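Local coordinates for protein STING-associated CdnE c-di-GMP synthase (Flavobacteriaceae, PDB 6WT8) that synthesises the cyclic dinucleotide c-di-GMP, which probably serves as the signal for a partner STING receptor in bacterial CBASS anti-phage defence, at residues V85-Q90 / L107-N112; A200-S205 / S215-Q220. All blocks are in the same frame, centred on the assembly; numbering follows the deposited sequence.

Interaction 1: V85-Q90 / L107-N112; sequences VDFERQ and LVQITN
Asp86 and Ile110 exchange two backbone hydrogen bonds, and Glu88 and Val108 exchange two more. The two strands are antiparallel neighbours, with 85-90 at an edge of what is probably the nucleotidyltransferase-fold sheet. Val108 N, at 2.9 Å from Glu88 O, and Arg89 NH1 reach that oxygen from opposite faces of its carbonyl plane. A bend at chi2 (-66°) folds the Arg89 chain back for this bond. Arg89 NH2 hydrogen-bonds Asn71 OD1 and forms a salt bridge with Glu74. Asn112 ND2 lies 2.9 Å from Asp86 OD1, and the bond is nearly straight at 175°. It leaves in the amide plane of Asn112 but meets the oxygen from above the carboxylate plane. Asp86 OD2 bonds to Tyr202.

Side-chain packing falls on two faces. On one, the Phe87 ring has Leu107 CD2 at its edge, 4.1 Å from Phe87 CD1. Gln109 CB is 3.7 Å from Phe87 CE1. Separately, Leu107 CD1 lies over the Arg89 guanidinium plane. On the other, Ile110 CD1 packs 3.8 Å from Glu88 CG.

Helix 60-81 touches Phe87, Arg89 and Leu107, while Phe236 of helix 235-248 meets Glu88 and Ile110. Strand 192-204 runs parallel along the second edge of 107-112.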
# COMPACT_ATOMS: atom_id res chain seq x y z
N VAL A 85 5.99 19.28 -13.73
CA VAL A 85 5.75 18.19 -12.81
C VAL A 85 6.29 16.87 -13.37
O VAL A 85 6.43 16.67 -14.58
CB VAL A 85 4.24 18.02 -12.52
CG1 VAL A 85 3.67 19.22 -11.79
CG2 VAL A 85 3.44 17.68 -13.81
N ASP A 86 6.58 15.96 -12.43
CA ASP A 86 6.67 14.52 -12.69
C ASP A 86 5.36 13.83 -12.36
O ASP A 86 4.61 14.26 -11.48
CB ASP A 86 7.73 13.88 -11.82
CG ASP A 86 9.15 14.37 -12.12
OD1 ASP A 86 9.45 14.87 -13.24
OD2 ASP A 86 10.00 14.17 -11.21
N PHE A 87 5.11 12.71 -13.02
CA PHE A 87 3.91 11.94 -12.74
C PHE A 87 4.26 10.60 -12.15
O PHE A 87 5.10 9.87 -12.71
CB PHE A 87 3.08 11.72 -14.01
CG PHE A 87 2.54 13.01 -14.59
CD1 PHE A 87 1.40 13.58 -14.00
CD2 PHE A 87 3.16 13.68 -15.67
CE1 PHE A 87 0.90 14.78 -14.46
CE2 PHE A 87 2.66 14.87 -16.12
CZ PHE A 87 1.54 15.42 -15.50
N GLU A 88 3.55 10.24 -11.10
CA GLU A 88 3.73 8.96 -10.44
C GLU A 88 2.37 8.42 -10.02
O GLU A 88 1.32 8.95 -10.39
CB GLU A 88 4.65 9.11 -9.22
CG GLU A 88 6.09 9.58 -9.54
CD GLU A 88 6.91 8.58 -10.38
OE1 GLU A 88 6.58 7.37 -10.48
OE2 GLU A 88 7.93 9.05 -10.93
N ARG A 89 2.37 7.28 -9.30
CA ARG A 89 1.14 6.65 -8.84
C ARG A 89 1.30 6.22 -7.40
O ARG A 89 2.40 5.91 -6.95
CB ARG A 89 0.81 5.38 -9.66
CG ARG A 89 0.62 5.60 -11.18
CD ARG A 89 -0.60 6.44 -11.47
NE ARG A 89 -0.75 6.48 -12.93
CZ ARG A 89 -0.21 7.44 -13.71
NH1 ARG A 89 0.44 8.45 -13.16
NH2 ARG A 89 -0.33 7.37 -15.05
N GLN A 90 0.19 6.15 -6.66
CA GLN A 90 0.26 5.61 -5.30
C GLN A 90 -1.00 4.83 -5.02
O GLN A 90 -1.99 4.88 -5.77
CB GLN A 90 0.41 6.67 -4.22
CG GLN A 90 -0.76 7.70 -4.15
CD GLN A 90 -0.65 8.68 -3.02
OE1 GLN A 90 0.42 8.93 -2.47
NE2 GLN A 90 -1.80 9.24 -2.64
N LEU A 107 -3.38 9.15 -9.14
CA LEU A 107 -2.34 9.81 -9.93
C LEU A 107 -1.70 10.91 -9.09
O LEU A 107 -2.40 11.72 -8.46
CB LEU A 107 -2.98 10.41 -11.19
CG LEU A 107 -1.99 11.17 -12.12
CD1 LEU A 107 -2.53 11.12 -13.53
CD2 LEU A 107 -1.84 12.65 -11.70
N VAL A 108 -0.36 10.94 -9.04
CA VAL A 108 0.36 11.95 -8.28
C VAL A 108 1.13 12.81 -9.26
O VAL A 108 1.92 12.28 -10.07
CB VAL A 108 1.33 11.31 -7.26
CG1 VAL A 108 1.86 12.40 -6.32
CG2 VAL A 108 0.60 10.29 -6.43
N GLN A 109 0.95 14.12 -9.21
CA GLN A 109 1.77 15.04 -10.00
C GLN A 109 2.61 15.86 -9.04
O GLN A 109 2.10 16.37 -8.04
CB GLN A 109 0.93 15.88 -10.94
CG GLN A 109 -0.04 16.80 -10.23
CD GLN A 109 -0.90 17.56 -11.23
OE1 GLN A 109 -0.64 17.62 -12.45
NE2 GLN A 109 -1.94 18.18 -10.70
N ILE A 110 3.93 15.87 -9.25
CA ILE A 110 4.88 16.37 -8.27
C ILE A 110 5.67 17.48 -8.94
O ILE A 110 6.37 17.23 -9.93
CB ILE A 110 5.80 15.22 -7.79
CG1 ILE A 110 4.98 13.99 -7.38
CG2 ILE A 110 6.63 15.74 -6.65
CD1 ILE A 110 5.82 12.67 -7.30
N THR A 111 5.62 18.70 -8.39
CA THR A 111 6.43 19.75 -8.98
C THR A 111 7.91 19.37 -8.93
O THR A 111 8.36 18.74 -7.96
CB THR A 111 6.18 21.05 -8.23
OG1 THR A 111 6.39 20.88 -6.82
CG2 THR A 111 4.78 21.53 -8.54
N ASN A 112 8.64 19.64 -10.02
CA ASN A 112 9.98 19.04 -10.14
C ASN A 112 11.07 20.08 -10.37
O ASN A 112 12.19 19.68 -10.73
CB ASN A 112 10.00 17.97 -11.27
CG ASN A 112 9.70 18.58 -12.65
OD1 ASN A 112 9.67 19.81 -12.81
ND2 ASN A 112 9.48 17.72 -13.64

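Interaction 2: A200-S205 / S215-Q220; sequences ATYYKS and SRKGIQ
The Tyr202 ring carries Lys217 over one face and has Gly218 O in plane at its edge. Lys217 CE makes a CH-pi contact 3.4 Å from the ring centroid of Tyr202. Lys217 NZ adds a cation-pi contact, 3.9 Å from the same centroid and 11° off the ring normal. Bends at chi3 (66°) and chi4 bring the end of the lysine chain over the ring. The Lys204 chain lies alongside that of Lys217, with Lys204 CE 3.8 Å from Lys217 NZ. The Tyr203 ring is met obliquely by Gln220 OE1, 3.5 Å from Tyr203 CD1; ring and amide planes are nearly perpendicular. Gln220 NE2 bonds to Asn230 O.

Thr201 and Gln220 exchange two backbone hydrogen bonds, as do Tyr203 and Gly218. Ala200 CB and Ile219 CB pack 3.9 Å apart.

At the end of the pairing, a water continues the link. It accepts from Ser205 N and donates to Arg216 O and Tyr203 O, which also takes Gly218 N. A second water joins Ser205 OG to Arg216 O. Ser205 also N-caps helix 206-211 through Phe208 N.

This is an antiparallel strand pair whose connection carries the short helix 206-211. It forms part of the nucleotidyltransferase sheet expected of a CD-NTase.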
# COMPACT_ATOMS: atom_id res chain seq x y z
N ALA A 200 1.62 17.55 -5.38
CA ALA A 200 2.59 17.49 -4.30
C ALA A 200 3.92 18.07 -4.75
O ALA A 200 4.14 18.32 -5.94
CB ALA A 200 2.79 16.04 -3.88
N THR A 201 4.81 18.29 -3.80
CA THR A 201 6.21 18.51 -4.13
C THR A 201 7.05 17.39 -3.53
O THR A 201 6.58 16.62 -2.69
CB THR A 201 6.64 19.89 -3.62
OG1 THR A 201 7.96 20.19 -4.13
CG2 THR A 201 6.67 19.93 -2.11
N TYR A 202 8.30 17.26 -3.97
CA TYR A 202 9.17 16.23 -3.40
C TYR A 202 9.74 16.66 -2.06
O TYR A 202 9.96 17.83 -1.77
CB TYR A 202 10.36 15.93 -4.31
CG TYR A 202 10.05 15.16 -5.54
CD1 TYR A 202 9.57 13.88 -5.44
CD2 TYR A 202 10.24 15.76 -6.80
CE1 TYR A 202 9.31 13.11 -6.59
CE2 TYR A 202 9.97 15.02 -7.96
CZ TYR A 202 9.51 13.71 -7.84
OH TYR A 202 9.24 12.92 -8.97
N TYR A 203 10.10 15.64 -1.28
CA TYR A 203 10.93 15.81 -0.09
C TYR A 203 12.06 14.82 -0.16
O TYR A 203 11.83 13.59 -0.28
CB TYR A 203 10.11 15.60 1.18
CG TYR A 203 10.95 15.73 2.44
CD1 TYR A 203 11.16 16.96 3.00
CD2 TYR A 203 11.52 14.61 3.02
CE1 TYR A 203 11.93 17.11 4.16
CE2 TYR A 203 12.32 14.73 4.17
CZ TYR A 203 12.50 15.98 4.74
OH TYR A 203 13.27 16.14 5.89
N LYS A 204 13.28 15.34 -0.07
CA LYS A 204 14.50 14.50 -0.10
C LYS A 204 15.01 14.24 1.31
O LYS A 204 15.51 15.16 1.98
CB LYS A 204 15.59 15.18 -0.94
CG LYS A 204 15.19 15.33 -2.40
CD LYS A 204 16.28 16.06 -3.23
CE LYS A 204 15.67 16.43 -4.59
NZ LYS A 204 16.47 17.45 -5.38
N SER A 205 14.89 12.97 1.73
CA SER A 205 15.45 12.57 3.02
C SER A 205 16.95 12.32 2.91
O SER A 205 17.50 12.24 1.82
CB SER A 205 14.77 11.30 3.52
OG SER A 205 15.12 10.24 2.64
N SER A 215 12.70 5.23 -5.18
CA SER A 215 11.57 4.85 -4.34
C SER A 215 11.63 5.51 -2.97
O SER A 215 10.62 5.50 -2.25
CB SER A 215 11.52 3.33 -4.18
OG SER A 215 12.69 2.83 -3.53
N ARG A 216 12.81 6.00 -2.58
CA ARG A 216 12.93 6.67 -1.28
C ARG A 216 12.54 8.14 -1.33
O ARG A 216 12.51 8.78 -0.29
CB ARG A 216 14.35 6.57 -0.77
CG ARG A 216 14.79 5.13 -0.48
CD ARG A 216 16.26 5.18 -0.05
NE ARG A 216 16.93 3.87 0.02
CZ ARG A 216 16.99 3.14 1.13
NH1 ARG A 216 16.40 3.55 2.25
NH2 ARG A 216 17.68 1.99 1.11
N LYS A 217 12.20 8.66 -2.49
CA LYS A 217 11.77 10.06 -2.56
C LYS A 217 10.41 10.22 -1.91
O LYS A 217 9.50 9.41 -2.13
CB LYS A 217 11.70 10.52 -4.01
CG LYS A 217 13.01 10.57 -4.71
CD LYS A 217 12.92 11.19 -6.11
CE LYS A 217 12.56 12.63 -5.99
NZ LYS A 217 13.60 13.67 -6.23
N GLY A 218 10.26 11.27 -1.08
CA GLY A 218 9.02 11.54 -0.40
C GLY A 218 8.19 12.58 -1.13
O GLY A 218 8.69 13.27 -2.05
N ILE A 219 6.92 12.64 -0.77
CA ILE A 219 6.09 13.74 -1.26
C ILE A 219 5.45 14.47 -0.10
O ILE A 219 5.17 13.92 0.97
CB ILE A 219 5.01 13.26 -2.25
CG1 ILE A 219 4.05 12.22 -1.62
CG2 ILE A 219 5.68 12.70 -3.54
CD1 ILE A 219 2.90 11.84 -2.55
N GLN A 220 5.19 15.76 -0.34
CA GLN A 220 4.41 16.61 0.57
C GLN A 220 3.24 17.13 -0.25
O GLN A 220 3.43 17.93 -1.17
CB GLN A 220 5.26 17.75 1.16
CG GLN A 220 6.33 17.22 2.11
CD GLN A 220 7.00 18.30 2.92
OE1 GLN A 220 8.14 18.66 2.62
NE2 GLN A 220 6.31 18.84 3.94
O HOH W 1 13.25 11.37 0.28
O HOH W 2 13.45 8.17 2.28

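From the N terminus, helix 60-81 leads into strand 85-90. Interaction 1 then closes a mostly irregular loop of 16 residues as strand 106-112 returns. The chain passes through several helices and further strands of the same sheet before interaction 2 closes a second, shorter loop of nine residues, largely helix 206-211. The two contacts follow in series and neither nests in the other. They meet because strands 106-112 and 192-204 are parallel neighbours, with Thr111 N 2.9 Å from Ala200 O. Tyr202 OH, 2.7 Å from Asp86 OD2, also joins them. Through these two contacts the strands connect 85-90 to 106-112 to 192-204 to 218-221 within a larger mixed sheet. Helix 235-248, which follows strand 218-221, touches both contacts through Phe236.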